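Local structure of Lmo2125 protein (Listeria monocytogenes serovar 1/2a, 5TU0) at residues K9-S14 with D286-W291; G59-V64 with V277-S282; V84-K89 with Y107-I112; K20-K25 with Q301-D306. The protein binds maltose and, as a lipoprotein of the bacterial solute-binding protein 1 family, probably delivers it to a membrane transporter for uptake. The protein carries 2 engineered substitutions. One frame throughout, in Å; residues are numbered along the deposited sequence.

Contact 1: residues K9-S14 with D286-W291; sequences KTLTVS and DVAQKW. With TTN (tartronate), chain C.
A helix packs on a strand through apolar side chains: Leu11 and Val13 of strand 10-15 meet Val287, Ala288 and Trp291 of helix 285-295 in one lobe of the periplasmic-binding-protein fold. The axes of the two short segments come within 9.0 Å and cross at -53°. Leu11 is the pivot. With CG anti to the backbone N (chi1 -176°), it reaches toward the helix, where its methyls diverge: Leu11 CD1 is 3.8 Å from Ala288 N and 4.1 Å from both Val287 CG1 and Ala288 CB. The other branch lies a turn further on, where Leu11 CD2 is 3.7 Å from Trp291 CB. Val13 adds one methyl over the indole, with CG2 4.2 Å from Trp291 CE2 and the two side chains nearly at right angles. At the exposed end Lys9, poorly ordered, lays its aliphatic part against Val287 CG2. Near the start of the helix, the amide of Asp286 donates to O1 of the bound tartronate over 3.1 Å, and Lys285 N holds the same ligand. Around this core, helix 17-34 supplies Phe30 edge-to-face to Trp291, strand 37-42 pairs with strand 10-15, and Val64 of strand 64-68 touches Val13, Ala288 and Trp291.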
loop_
_atom_site.group_PDB
_atom_site.type_symbol
_atom_site.label_atom_id
_atom_site.label_comp_id
_atom_site.label_asym_id
_atom_site.label_seq_id
_atom_site.Cartn_x
_atom_site.Cartn_y
_atom_site.Cartn_z
ATOM N N LYS A 9 -13.267 32.441 12.486
ATOM C CA LYS A 9 -12.822 31.042 12.734
ATOM C C LYS A 9 -11.455 30.552 12.221
ATOM O O LYS A 9 -10.856 31.124 11.318
ATOM C CB LYS A 9 -13.922 30.088 12.252
ATOM C CG LYS A 9 -14.211 30.211 10.764
ATOM C CD LYS A 9 -15.505 29.532 10.331
ATOM C CE LYS A 9 -16.736 30.306 10.763
ATOM N NZ LYS A 9 -17.978 29.669 10.248
ATOM N N THR A 10 -10.984 29.462 12.819
ATOM C CA THR A 10 -9.668 28.895 12.502
ATOM C C THR A 10 -9.714 27.350 12.419
ATOM O O THR A 10 -10.591 26.715 13.016
ATOM C CB THR A 10 -8.607 29.397 13.517
ATOM O OG1 THR A 10 -7.298 28.892 13.176
ATOM C CG2 THR A 10 -8.981 29.000 14.947
ATOM N N LEU A 11 -8.772 26.779 11.662
ATOM C CA LEU A 11 -8.690 25.337 11.410
ATOM C C LEU A 11 -7.234 24.871 11.535
ATOM O O LEU A 11 -6.343 25.447 10.915
ATOM C CB LEU A 11 -9.172 25.038 9.992
ATOM C CG LEU A 11 -9.231 23.555 9.597
ATOM C CD1 LEU A 11 -10.457 22.902 10.212
ATOM C CD2 LEU A 11 -9.237 23.390 8.088
ATOM N N THR A 12 -6.987 23.831 12.331
ATOM C CA THR A 12 -5.627 23.317 12.486
ATOM C C THR A 12 -5.418 22.061 11.639
ATOM O O THR A 12 -6.110 21.035 11.819
ATOM C CB THR A 12 -5.272 23.075 13.960
ATOM O OG1 THR A 12 -5.375 24.314 14.670
ATOM C CG2 THR A 12 -3.857 22.559 14.093
ATOM N N VAL A 13 -4.437 22.143 10.737
ATOM C CA VAL A 13 -4.143 21.074 9.785
ATOM C C VAL A 13 -2.790 20.520 10.150
ATOM O O VAL A 13 -1.819 21.266 10.159
ATOM C CB VAL A 13 -4.110 21.627 8.341
ATOM C CG1 VAL A 13 -3.695 20.554 7.326
ATOM C CG2 VAL A 13 -5.454 22.236 7.987
ATOM N N SER A 14 -2.739 19.231 10.503
ATOM C CA SER A 14 -1.491 18.578 10.868
ATOM C C SER A 14 -1.048 17.601 9.796
ATOM O O SER A 14 -1.795 16.691 9.414
ATOM C CB SER A 14 -1.613 17.847 12.208
ATOM O OG SER A 14 -0.346 17.351 12.635
ATOM N N ASP A 286 -17.543 21.666 10.523
ATOM C CA ASP A 286 -18.094 22.204 9.263
ATOM C C ASP A 286 -16.950 22.704 8.391
ATOM O O ASP A 286 -16.884 22.367 7.214
ATOM C CB ASP A 286 -19.106 23.342 9.489
ATOM C CG ASP A 286 -20.402 22.876 10.137
ATOM O OD1 ASP A 286 -20.741 21.672 10.047
ATOM O OD2 ASP A 286 -21.107 23.741 10.717
ATOM N N VAL A 287 -16.050 23.505 8.966
ATOM C CA VAL A 287 -14.898 24.001 8.205
ATOM C C VAL A 287 -13.978 22.840 7.801
ATOM O O VAL A 287 -13.431 22.848 6.695
ATOM C CB VAL A 287 -14.112 25.095 8.949
ATOM C CG1 VAL A 287 -12.900 25.526 8.139
ATOM C CG2 VAL A 287 -15.006 26.303 9.197
ATOM N N ALA A 288 -13.816 21.851 8.691
ATOM C CA ALA A 288 -13.009 20.662 8.388
ATOM C C ALA A 288 -13.569 19.895 7.168
ATOM O O ALA A 288 -12.798 19.414 6.307
ATOM C CB ALA A 288 -12.963 19.730 9.594
ATOM N N GLN A 289 -14.897 19.777 7.101
ATOM C CA GLN A 289 -15.565 19.105 5.967
ATOM C C GLN A 289 -15.251 19.867 4.675
ATOM O O GLN A 289 -14.937 19.262 3.635
ATOM C CB GLN A 289 -17.080 19.031 6.170
ATOM C CG GLN A 289 -17.835 18.441 4.981
ATOM C CD GLN A 289 -17.531 16.970 4.766
ATOM O OE1 GLN A 289 -17.843 16.136 5.620
ATOM N NE2 GLN A 289 -16.941 16.630 3.612
ATOM N N LYS A 290 -15.323 21.197 4.754
ATOM C CA LYS A 290 -15.005 22.036 3.612
ATOM C C LYS A 290 -13.538 21.813 3.200
ATOM O O LYS A 290 -13.253 21.731 2.027
ATOM C CB LYS A 290 -15.316 23.499 3.894
ATOM C CG LYS A 290 -16.820 23.779 4.032
ATOM C CD LYS A 290 -17.060 25.230 4.395
ATOM C CE LYS A 290 -18.540 25.601 4.439
ATOM N NZ LYS A 290 -19.276 24.901 5.530
ATOM N N TRP A 291 -12.643 21.653 4.166
ATOM C CA TRP A 291 -11.219 21.380 3.867
ATOM C C TRP A 291 -11.039 20.070 3.110
ATOM O O TRP A 291 -10.300 20.019 2.142
ATOM C CB TRP A 291 -10.355 21.374 5.138
ATOM C CG TRP A 291 -8.924 21.025 4.848
ATOM C CD1 TRP A 291 -8.343 19.794 4.953
ATOM C CD2 TRP A 291 -7.918 21.901 4.344
ATOM N NE1 TRP A 291 -7.029 19.851 4.565
ATOM C CE2 TRP A 291 -6.744 21.141 4.183
ATOM C CE3 TRP A 291 -7.895 23.259 4.010
ATOM C CZ2 TRP A 291 -5.549 21.700 3.720
ATOM C CZ3 TRP A 291 -6.703 23.818 3.550
ATOM C CH2 TRP A 291 -5.547 23.031 3.406
HETATM C C1 TTN C . -18.809 22.844 13.957
HETATM C C2 TTN C . -19.121 22.599 15.413
HETATM C C3 TTN C . -18.530 21.308 15.913
HETATM O O1 TTN C . -19.250 22.031 13.117
HETATM O O2 TTN C . -18.119 23.837 13.626
HETATM O O3 TTN C . -18.625 23.668 16.233
HETATM O O4 TTN C . -17.552 20.814 15.314
HETATM O O5 TTN C . -19.037 20.779 16.927
#

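Contact 2: residues G59-V64 with V277-S282. With TTN (tartronate), chain C.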
loop_
_atom_site.group_PDB
_atom_site.type_symbol
_atom_site.label_atom_id
_atom_site.label_comp_id
_atom_site.label_asym_id
_atom_site.label_seq_id
_atom_site.Cartn_x
_atom_site.Cartn_y
_atom_site.Cartn_z
ATOM N N GLY A 59 -8.611 18.602 24.138
ATOM C CA GLY A 59 -8.916 19.731 23.272
ATOM C C GLY A 59 -7.676 20.239 22.556
ATOM O O GLY A 59 -7.687 21.355 22.053
ATOM N N THR A 60 -6.609 19.429 22.518
ATOM C CA THR A 60 -5.337 19.813 21.890
ATOM C C THR A 60 -5.025 19.138 20.548
ATOM O O THR A 60 -3.967 19.400 19.965
ATOM C CB THR A 60 -4.154 19.472 22.821
ATOM O OG1 THR A 60 -3.995 18.041 22.910
ATOM C CG2 THR A 60 -4.359 20.082 24.221
ATOM N N ALA A 61 -5.911 18.267 20.054
ATOM C CA ALA A 61 -5.643 17.574 18.796
ATOM C C ALA A 61 -5.942 18.481 17.608
ATOM O O ALA A 61 -6.825 19.341 17.702
ATOM C CB ALA A 61 -6.513 16.333 18.691
ATOM N N PRO A 62 -5.242 18.269 16.478
ATOM C CA PRO A 62 -5.550 19.044 15.271
ATOM C C PRO A 62 -6.963 18.717 14.776
ATOM O O PRO A 62 -7.533 17.683 15.150
ATOM C CB PRO A 62 -4.501 18.536 14.261
ATOM C CG PRO A 62 -4.214 17.153 14.713
ATOM C CD PRO A 62 -4.226 17.233 16.201
ATOM N N ASP A 63 -7.530 19.595 13.950
ATOM C CA ASP A 63 -8.854 19.365 13.387
ATOM C C ASP A 63 -8.841 18.369 12.256
ATOM O O ASP A 63 -9.760 17.539 12.142
ATOM C CB ASP A 63 -9.430 20.664 12.855
ATOM C CG ASP A 63 -9.652 21.674 13.939
ATOM O OD1 ASP A 63 -10.437 21.374 14.857
ATOM O OD2 ASP A 63 -9.059 22.770 13.850
ATOM N N VAL A 64 -7.828 18.456 11.389
ATOM C CA VAL A 64 -7.702 17.534 10.263
ATOM C C VAL A 64 -6.263 17.048 10.142
ATOM O O VAL A 64 -5.319 17.738 10.527
ATOM C CB VAL A 64 -8.140 18.158 8.920
ATOM C CG1 VAL A 64 -9.633 18.478 8.925
ATOM C CG2 VAL A 64 -7.322 19.396 8.622
ATOM N N VAL A 277 -8.550 12.922 7.137
ATOM C CA VAL A 277 -9.511 12.578 8.172
ATOM C C VAL A 277 -9.756 13.761 9.086
ATOM O O VAL A 277 -8.931 14.676 9.142
ATOM C CB VAL A 277 -9.045 11.358 8.986
ATOM C CG1 VAL A 277 -8.808 10.175 8.048
ATOM C CG2 VAL A 277 -7.776 11.642 9.794
ATOM N N VAL A 278 -10.899 13.740 9.779
ATOM C CA VAL A 278 -11.315 14.815 10.700
ATOM C C VAL A 278 -11.400 14.271 12.112
ATOM O O VAL A 278 -12.018 13.234 12.350
ATOM C CB VAL A 278 -12.694 15.378 10.314
ATOM C CG1 VAL A 278 -13.157 16.441 11.310
ATOM C CG2 VAL A 278 -12.661 15.927 8.902
ATOM N N SER A 279 -10.768 14.964 13.052
ATOM C CA SER A 279 -10.838 14.590 14.455
ATOM C C SER A 279 -12.291 14.608 14.940
ATOM O O SER A 279 -13.014 15.570 14.692
ATOM C CB SER A 279 -10.022 15.577 15.288
ATOM O OG SER A 279 -10.223 15.383 16.672
ATOM N N ASN A 280 -12.721 13.544 15.626
ATOM C CA ASN A 280 -14.092 13.496 16.155
ATOM C C ASN A 280 -14.241 14.462 17.336
ATOM O O ASN A 280 -15.359 14.743 17.755
ATOM C CB ASN A 280 -14.462 12.079 16.594
ATOM C CG ASN A 280 -15.969 11.834 16.628
ATOM O OD1 ASN A 280 -16.758 12.538 15.985
ATOM N ND2 ASN A 280 -16.366 10.790 17.337
ATOM N N TYR A 281 -13.116 14.974 17.846
ATOM C CA TYR A 281 -13.094 15.918 18.968
ATOM C C TYR A 281 -13.059 17.361 18.487
ATOM O O TYR A 281 -13.099 18.285 19.297
ATOM C CB TYR A 281 -11.857 15.651 19.842
ATOM C CG TYR A 281 -11.673 14.180 20.219
ATOM C CD1 TYR A 281 -12.266 13.652 21.354
ATOM C CD2 TYR A 281 -10.887 13.336 19.433
ATOM C CE1 TYR A 281 -12.105 12.320 21.700
ATOM C CE2 TYR A 281 -10.710 11.997 19.769
ATOM C CZ TYR A 281 -11.333 11.494 20.899
ATOM O OH TYR A 281 -11.163 10.186 21.226
ATOM N N SER A 282 -12.991 17.560 17.173
ATOM C CA SER A 282 -12.906 18.894 16.617
ATOM C C SER A 282 -14.145 19.724 16.907
ATOM O O SER A 282 -15.275 19.222 16.926
ATOM C CB SER A 282 -12.673 18.842 15.111
ATOM O OG SER A 282 -12.644 20.152 14.558
HETATM C C1 TTN C . -18.809 22.844 13.957
HETATM C C2 TTN C . -19.121 22.599 15.413
HETATM C C3 TTN C . -18.530 21.308 15.913
HETATM O O1 TTN C . -19.250 22.031 13.117
HETATM O O2 TTN C . -18.119 23.837 13.626
HETATM O O3 TTN C . -18.625 23.668 16.233
HETATM O O4 TTN C . -17.552 20.814 15.314
HETATM O O5 TTN C . -19.037 20.779 16.927
HETATM O O HOH W 1 -9.576 17.781 17.383
#
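Backbone pairing at Val64 and a buried carboxylate join the loop before strand 64-68 to strand 272-278 and the turn after it. Among the backbone links, Ser279 N donates to Asp63 O over 2.9 Å, and Val64 and Val278 form an antiparallel non-hydrogen-bonded pair. Across that pair Val64 CA approaches Val277 O at 3.3 Å, a CA-H...O contact. Apolar contact is slight and less certain: in one of two modelled conformers of Val64, its CG1 lies about 4.0 Å from Val278 CG2. The side-chain hydrogen bond is short, Ser282 OG to Asp63 OD1 at 2.5 Å, and it reaches the carboxylate on its anti side, 33° out of plane. A water bridges the loops, apparently donating to Pro62 O over 3.0 Å and lying 2.6 Å from Ser279 OG. That hydroxyl takes the amide of Tyr281 at 3.1 Å, forming an ST turn within the type I turn from Ser279 to Ser282. Asp63 OD2 accepts from Thr12 N, while Asn284 ND2 reaches OD1. Three donors from two parts of the chain thus grip the carboxylate, which would probably favour its ionised form despite burial and ties the loop to the turn beside the tartronate site.

Contact 3: residues V84-K89 with Y107-I112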
loop_
_atom_site.group_PDB
_atom_site.type_symbol
_atom_site.label_atom_id
_atom_site.label_comp_id
_atom_site.label_asym_id
_atom_site.label_seq_id
_atom_site.Cartn_x
_atom_site.Cartn_y
_atom_site.Cartn_z
ATOM N N VAL A 84 -17.589 11.695 7.702
ATOM C CA VAL A 84 -17.483 12.801 6.738
ATOM C C VAL A 84 -18.146 12.434 5.432
ATOM O O VAL A 84 -18.441 11.247 5.172
ATOM C CB VAL A 84 -16.009 13.177 6.457
ATOM C CG1 VAL A 84 -15.372 13.772 7.707
ATOM C CG2 VAL A 84 -15.210 11.959 5.969
ATOM N N LYS A 85 -18.376 13.450 4.611
ATOM C CA LYS A 85 -18.983 13.253 3.297
ATOM C C LYS A 85 -17.903 13.377 2.243
ATOM O O LYS A 85 -16.879 14.043 2.463
ATOM C CB LYS A 85 -20.076 14.280 3.031
ATOM C CG LYS A 85 -21.192 14.306 4.064
ATOM C CD LYS A 85 -22.251 15.327 3.674
ATOM C CE LYS A 85 -23.335 15.466 4.738
ATOM N NZ LYS A 85 -24.037 14.176 4.989
ATOM N N LEU A 86 -18.136 12.733 1.098
ATOM C CA LEU A 86 -17.223 12.809 -0.038
ATOM C C LEU A 86 -17.766 13.807 -1.058
ATOM O O LEU A 86 -18.529 13.446 -1.956
ATOM C CB LEU A 86 -17.041 11.441 -0.678
ATOM C CG LEU A 86 -16.510 10.352 0.242
ATOM C CD1 LEU A 86 -16.385 9.053 -0.538
ATOM C CD2 LEU A 86 -15.179 10.754 0.851
ATOM N N GLY A 87 -17.361 15.069 -0.912
ATOM C CA GLY A 87 -17.800 16.124 -1.819
ATOM C C GLY A 87 -17.406 15.852 -3.258
ATOM O O GLY A 87 -18.116 16.243 -4.194
ATOM N N ASN A 88 -16.285 15.160 -3.427
ATOM C CA ASN A 88 -15.770 14.806 -4.751
ATOM C C ASN A 88 -16.054 13.364 -5.115
ATOM O O ASN A 88 -15.289 12.755 -5.850
ATOM C CB ASN A 88 -14.282 15.077 -4.788
ATOM C CG ASN A 88 -13.987 16.525 -4.540
ATOM O OD1 ASN A 88 -14.494 17.376 -5.264
ATOM N ND2 ASN A 88 -13.213 16.826 -3.508
ATOM N N LYS A 89 -17.183 12.847 -4.637
ATOM C CA LYS A 89 -17.591 11.456 -4.906
ATOM C C LYS A 89 -17.637 11.129 -6.407
ATOM O O LYS A 89 -17.252 10.031 -6.821
ATOM C CB LYS A 89 -18.969 11.190 -4.277
ATOM C CG LYS A 89 -19.398 9.726 -4.277
ATOM C CD LYS A 89 -20.845 9.559 -3.827
ATOM C CE LYS A 89 -21.271 8.098 -3.902
ATOM N NZ LYS A 89 -22.745 7.944 -3.784
ATOM N N TYR A 107 -15.206 7.554 6.956
ATOM C CA TYR A 107 -14.312 8.224 7.918
ATOM C C TYR A 107 -13.099 8.997 7.340
ATOM O O TYR A 107 -12.203 9.409 8.079
ATOM C CB TYR A 107 -13.856 7.230 8.973
ATOM C CG TYR A 107 -14.961 6.724 9.858
ATOM C CD1 TYR A 107 -15.557 7.562 10.807
ATOM C CD2 TYR A 107 -15.387 5.391 9.802
ATOM C CE1 TYR A 107 -16.561 7.104 11.644
ATOM C CE2 TYR A 107 -16.390 4.935 10.633
ATOM C CZ TYR A 107 -16.967 5.792 11.557
ATOM O OH TYR A 107 -17.960 5.355 12.391
ATOM N N GLY A 108 -13.102 9.230 6.040
ATOM C CA GLY A 108 -12.057 9.997 5.410
ATOM C C GLY A 108 -12.339 10.255 3.967
ATOM O O GLY A 108 -13.303 9.719 3.413
ATOM N N ALA A 109 -11.493 11.086 3.361
ATOM C CA ALA A 109 -11.593 11.432 1.954
ATOM C C ALA A 109 -10.305 10.972 1.279
ATOM O O ALA A 109 -9.227 11.453 1.624
ATOM C CB ALA A 109 -11.777 12.935 1.799
ATOM N N PRO A 110 -10.397 10.044 0.305
ATOM C CA PRO A 110 -9.182 9.552 -0.362
ATOM C C PRO A 110 -8.376 10.646 -1.033
ATOM O O PRO A 110 -8.961 11.517 -1.701
ATOM C CB PRO A 110 -9.718 8.587 -1.422
ATOM C CG PRO A 110 -11.058 8.216 -0.964
ATOM C CD PRO A 110 -11.599 9.328 -0.142
ATOM N N ALA A 111 -7.049 10.569 -0.880
ATOM C CA ALA A 111 -6.151 11.576 -1.392
ATOM C C ALA A 111 -4.968 11.054 -2.225
ATOM O O ALA A 111 -4.581 11.700 -3.210
ATOM C CB ALA A 111 -5.621 12.373 -0.222
ATOM N N ILE A 112 -4.398 9.909 -1.827
ATOM C CA ILE A 112 -3.229 9.344 -2.468
ATOM C C ILE A 112 -3.417 7.851 -2.622
ATOM O O ILE A 112 -3.929 7.206 -1.719
ATOM C CB ILE A 112 -1.969 9.582 -1.606
ATOM C CG1 ILE A 112 -1.647 11.087 -1.527
ATOM C CG2 ILE A 112 -0.758 8.817 -2.149
ATOM C CD1 ILE A 112 -0.501 11.429 -0.598
#
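Tyr107 and Gly108 present their peptide link to Val84, where the loop between helices 69-77 and 94-99 lies along strand 105-121, the long strand of the mixed sheet in this solute-binding fold. Val84 CG2 is 3.9 Å from Tyr107 C, while the side chain of Tyr107 sets off away from the loop and touches Ile72 of helix 69-77. At Gly108 the same methyl comes still nearer, 3.4 Å from Gly108 N. With Val84 CG1 anti to the carbonyl carbon (chi1 -67°), CG2 is left between N and C, facing the Tyr107-Gly108 peptide. The amide and carbonyl of Gly108 are buried here with no polar partner in the model, so both are covered by hydrocarbon. Ala109 is the next point of contact, its CB 4.2 Å from Leu86 CD2, and its backbone bonds to Trp276 in the adjacent strand. Pro110 follows, offering ring carbon CD at 4.0 Å to that leucine methyl, while its carbonyl accepts from Tyr92 OH. Beyond it Ala111 and Ile112 both face Lys274 in a classic beta bulge. One methyl therefore serves three successive residues, and its tightest approach is Leu86 CD2 to Gly108 O, 3.3 Å.

Contact 4: residues K20-K25 with Q301-D306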
loop_
_atom_site.group_PDB
_atom_site.type_symbol
_atom_site.label_atom_id
_atom_site.label_comp_id
_atom_site.label_asym_id
_atom_site.label_seq_id
_atom_site.Cartn_x
_atom_site.Cartn_y
_atom_site.Cartn_z
ATOM N N LYS A 20 4.130 19.591 4.285
ATOM C CA LYS A 20 4.030 20.940 4.863
ATOM C C LYS A 20 4.035 22.028 3.791
ATOM O O LYS A 20 3.160 22.909 3.796
ATOM C CB LYS A 20 5.155 21.182 5.877
ATOM C CG LYS A 20 4.886 22.357 6.803
ATOM C CD LYS A 20 6.105 22.680 7.638
ATOM C CE LYS A 20 5.850 23.863 8.552
ATOM N NZ LYS A 20 7.137 24.307 9.146
ATOM N N ASP A 21 4.996 21.965 2.869
ATOM C CA ASP A 21 5.081 22.976 1.786
ATOM C C ASP A 21 3.832 22.973 0.904
ATOM O O ASP A 21 3.339 24.027 0.491
ATOM C CB ASP A 21 6.317 22.750 0.918
ATOM C CG ASP A 21 7.622 23.002 1.664
ATOM O OD1 ASP A 21 7.590 23.610 2.755
ATOM O OD2 ASP A 21 8.689 22.613 1.141
ATOM N N TYR A 22 3.334 21.772 0.612
ATOM C CA TYR A 22 2.139 21.610 -0.191
ATOM C C TYR A 22 0.943 22.254 0.483
ATOM O O TYR A 22 0.217 23.038 -0.151
ATOM C CB TYR A 22 1.865 20.119 -0.464
ATOM C CG TYR A 22 0.463 19.848 -0.918
ATOM C CD1 TYR A 22 0.050 20.206 -2.194
ATOM C CD2 TYR A 22 -0.457 19.207 -0.074
ATOM C CE1 TYR A 22 -1.251 19.970 -2.617
ATOM C CE2 TYR A 22 -1.758 18.959 -0.490
ATOM C CZ TYR A 22 -2.147 19.339 -1.768
ATOM O OH TYR A 22 -3.436 19.095 -2.205
ATOM N N VAL A 23 0.739 21.948 1.763
ATOM C CA VAL A 23 -0.378 22.531 2.498
ATOM C C VAL A 23 -0.228 24.072 2.547
ATOM O O VAL A 23 -1.218 24.799 2.346
ATOM C CB VAL A 23 -0.556 21.894 3.895
ATOM C CG1 VAL A 23 -1.593 22.645 4.722
ATOM C CG2 VAL A 23 -0.976 20.436 3.746
ATOM N N ASN A 24 0.987 24.557 2.778
ATOM C CA ASN A 24 1.231 26.013 2.805
ATOM C C ASN A 24 0.935 26.681 1.469
ATOM O O ASN A 24 0.368 27.782 1.441
ATOM C CB ASN A 24 2.636 26.361 3.306
ATOM C CG ASN A 24 2.737 26.319 4.819
ATOM O OD1 ASN A 24 1.769 26.594 5.525
ATOM N ND2 ASN A 24 3.911 25.988 5.322
ATOM N N LYS A 25 1.278 26.011 0.373
ATOM C CA LYS A 25 0.980 26.525 -0.951
ATOM C C LYS A 25 -0.531 26.654 -1.194
ATOM O O LYS A 25 -0.989 27.684 -1.669
ATOM C CB LYS A 25 1.575 25.642 -2.048
ATOM C CG LYS A 25 1.436 26.227 -3.450
ATOM C CD LYS A 25 2.189 25.406 -4.490
ATOM C CE LYS A 25 2.589 26.216 -5.714
ATOM N NZ LYS A 25 3.728 27.120 -5.419
ATOM N N GLN A 301 -5.559 18.338 -5.982
ATOM C CA GLN A 301 -4.972 17.011 -6.200
ATOM C C GLN A 301 -3.871 17.080 -7.277
ATOM O O GLN A 301 -2.848 16.404 -7.171
ATOM C CB GLN A 301 -6.064 16.006 -6.523
ATOM C CG GLN A 301 -6.818 15.587 -5.275
ATOM C CD GLN A 301 -6.283 14.286 -4.704
ATOM O OE1 GLN A 301 -6.633 13.228 -5.198
ATOM N NE2 GLN A 301 -5.450 14.358 -3.658
ATOM N N GLU A 302 -4.059 17.929 -8.285
ATOM C CA GLU A 302 -3.017 18.128 -9.305
ATOM C C GLU A 302 -1.809 18.825 -8.681
ATOM O O GLU A 302 -0.667 18.444 -8.951
ATOM C CB GLU A 302 -3.544 18.885 -10.531
ATOM C CG GLU A 302 -4.519 18.031 -11.319
ATOM C CD GLU A 302 -5.133 18.705 -12.527
ATOM O OE1 GLU A 302 -4.873 19.912 -12.785
ATOM O OE2 GLU A 302 -5.893 17.991 -13.214
ATOM N N THR A 303 -2.050 19.815 -7.824
ATOM C CA THR A 303 -0.930 20.482 -7.137
ATOM C C THR A 303 -0.184 19.469 -6.238
ATOM O O THR A 303 1.048 19.485 -6.164
ATOM C CB THR A 303 -1.397 21.681 -6.301
ATOM O OG1 THR A 303 -2.036 22.630 -7.166
ATOM C CG2 THR A 303 -0.228 22.343 -5.591
ATOM N N LEU A 304 -0.928 18.590 -5.574
ATOM C CA LEU A 304 -0.288 17.558 -4.734
ATOM C C LEU A 304 0.705 16.753 -5.565
ATOM O O LEU A 304 1.855 16.566 -5.161
ATOM C CB LEU A 304 -1.321 16.609 -4.115
ATOM C CG LEU A 304 -0.748 15.443 -3.290
ATOM C CD1 LEU A 304 -0.044 15.941 -2.041
ATOM C CD2 LEU A 304 -1.857 14.463 -2.940
ATOM N N TYR A 305 0.264 16.281 -6.728
ATOM C CA TYR A 305 1.136 15.499 -7.601
ATOM C C TYR A 305 2.326 16.320 -8.085
ATOM O O TYR A 305 3.456 15.830 -8.154
ATOM C CB TYR A 305 0.375 14.945 -8.809
ATOM C CG TYR A 305 1.283 14.165 -9.734
ATOM C CD1 TYR A 305 1.690 12.874 -9.403
ATOM C CD2 TYR A 305 1.764 14.723 -10.917
ATOM C CE1 TYR A 305 2.544 12.159 -10.222
ATOM C CE2 TYR A 305 2.619 14.008 -11.744
ATOM C CZ TYR A 305 2.995 12.717 -11.385
ATOM O OH TYR A 305 3.832 11.988 -12.186
ATOM N N ASP A 306 2.057 17.573 -8.434
ATOM C CA ASP A 306 3.111 18.453 -8.890
ATOM C C ASP A 306 4.211 18.634 -7.838
ATOM O O ASP A 306 5.384 18.650 -8.178
ATOM C CB ASP A 306 2.535 19.831 -9.269
ATOM C CG ASP A 306 1.732 19.818 -10.574
ATOM O OD1 ASP A 306 1.856 18.878 -11.380
ATOM O OD2 ASP A 306 0.990 20.793 -10.819
HETATM O O HOH W 2 -4.725 16.714 -2.192
#
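Tyr22 lies against Thr303 and Leu304 in a helix-helix packing contact between helix 17-34 and helix 298-308, which run in roughly opposite directions in one lobe of the solute-binding fold. The axes of the two short segments approach to 10.1 Å with 143° between their directions, a spacing that a large aromatic side chain can fill. Along helix 17-34, the residues just before Tyr22 face elsewhere, with Lys20 turned to Glu42 of strand 37-42. Tyr22 then carries most of the contact. Its CG lies anti to the backbone N (chi1 163°), which sends the ring out across the gap to the opposing helix. Leu304 covers one face of the ring: its CD1 sits 3.8 Å from the centroid and 11° off the normal, a well-centred CH-pi contact, with the two side chains nearly perpendicular. The ring also rests on the helix backbone, Tyr22 CE1 being 3.3 Å from Leu304 N; Leu304 CB is 3.7 Å and Thr303 CG2 3.9 Å from the same ring carbon. Val23, next in sequence, touches Val40 of strand 37-42. One turn beyond Tyr22, Lys25 runs its aliphatic part past Thr303 at the exposed border, Lys25 CD 4.1 Å from Thr303 CG2. The phenol oxygen deals with polarity at the inner end of the ring. It is hydrogen-bonded to Asn300 O, while Gln301 OE1 accepts from Asn314 N. A water joins the two side chains, donating to Tyr22 OH over 2.7 Å and accepting from Gln301 NE2 over 2.9 Å.

Overall arrangement
All four contacts are largely buried and lie in one lobe; a surface border appears mainly at Lys9 in contact 1 and Lys25 in contact 4. Contacts 1 and 4 each join an early element to a late helix by apolar packing, and Val23 touches both Val13 and Trp291 between them. Contact 2 is the polar member, and strand 10-15 links it directly to contact 1; both also reach tartronate at the lobe's outer end. Contact 3, with no hydrogen bond across its segments, shares the mixed sheet with contact 2 through neighbouring strands 272-278 and 105-121. Gln301 joins contact 4 to contact 3 by its bond to Ala111 O.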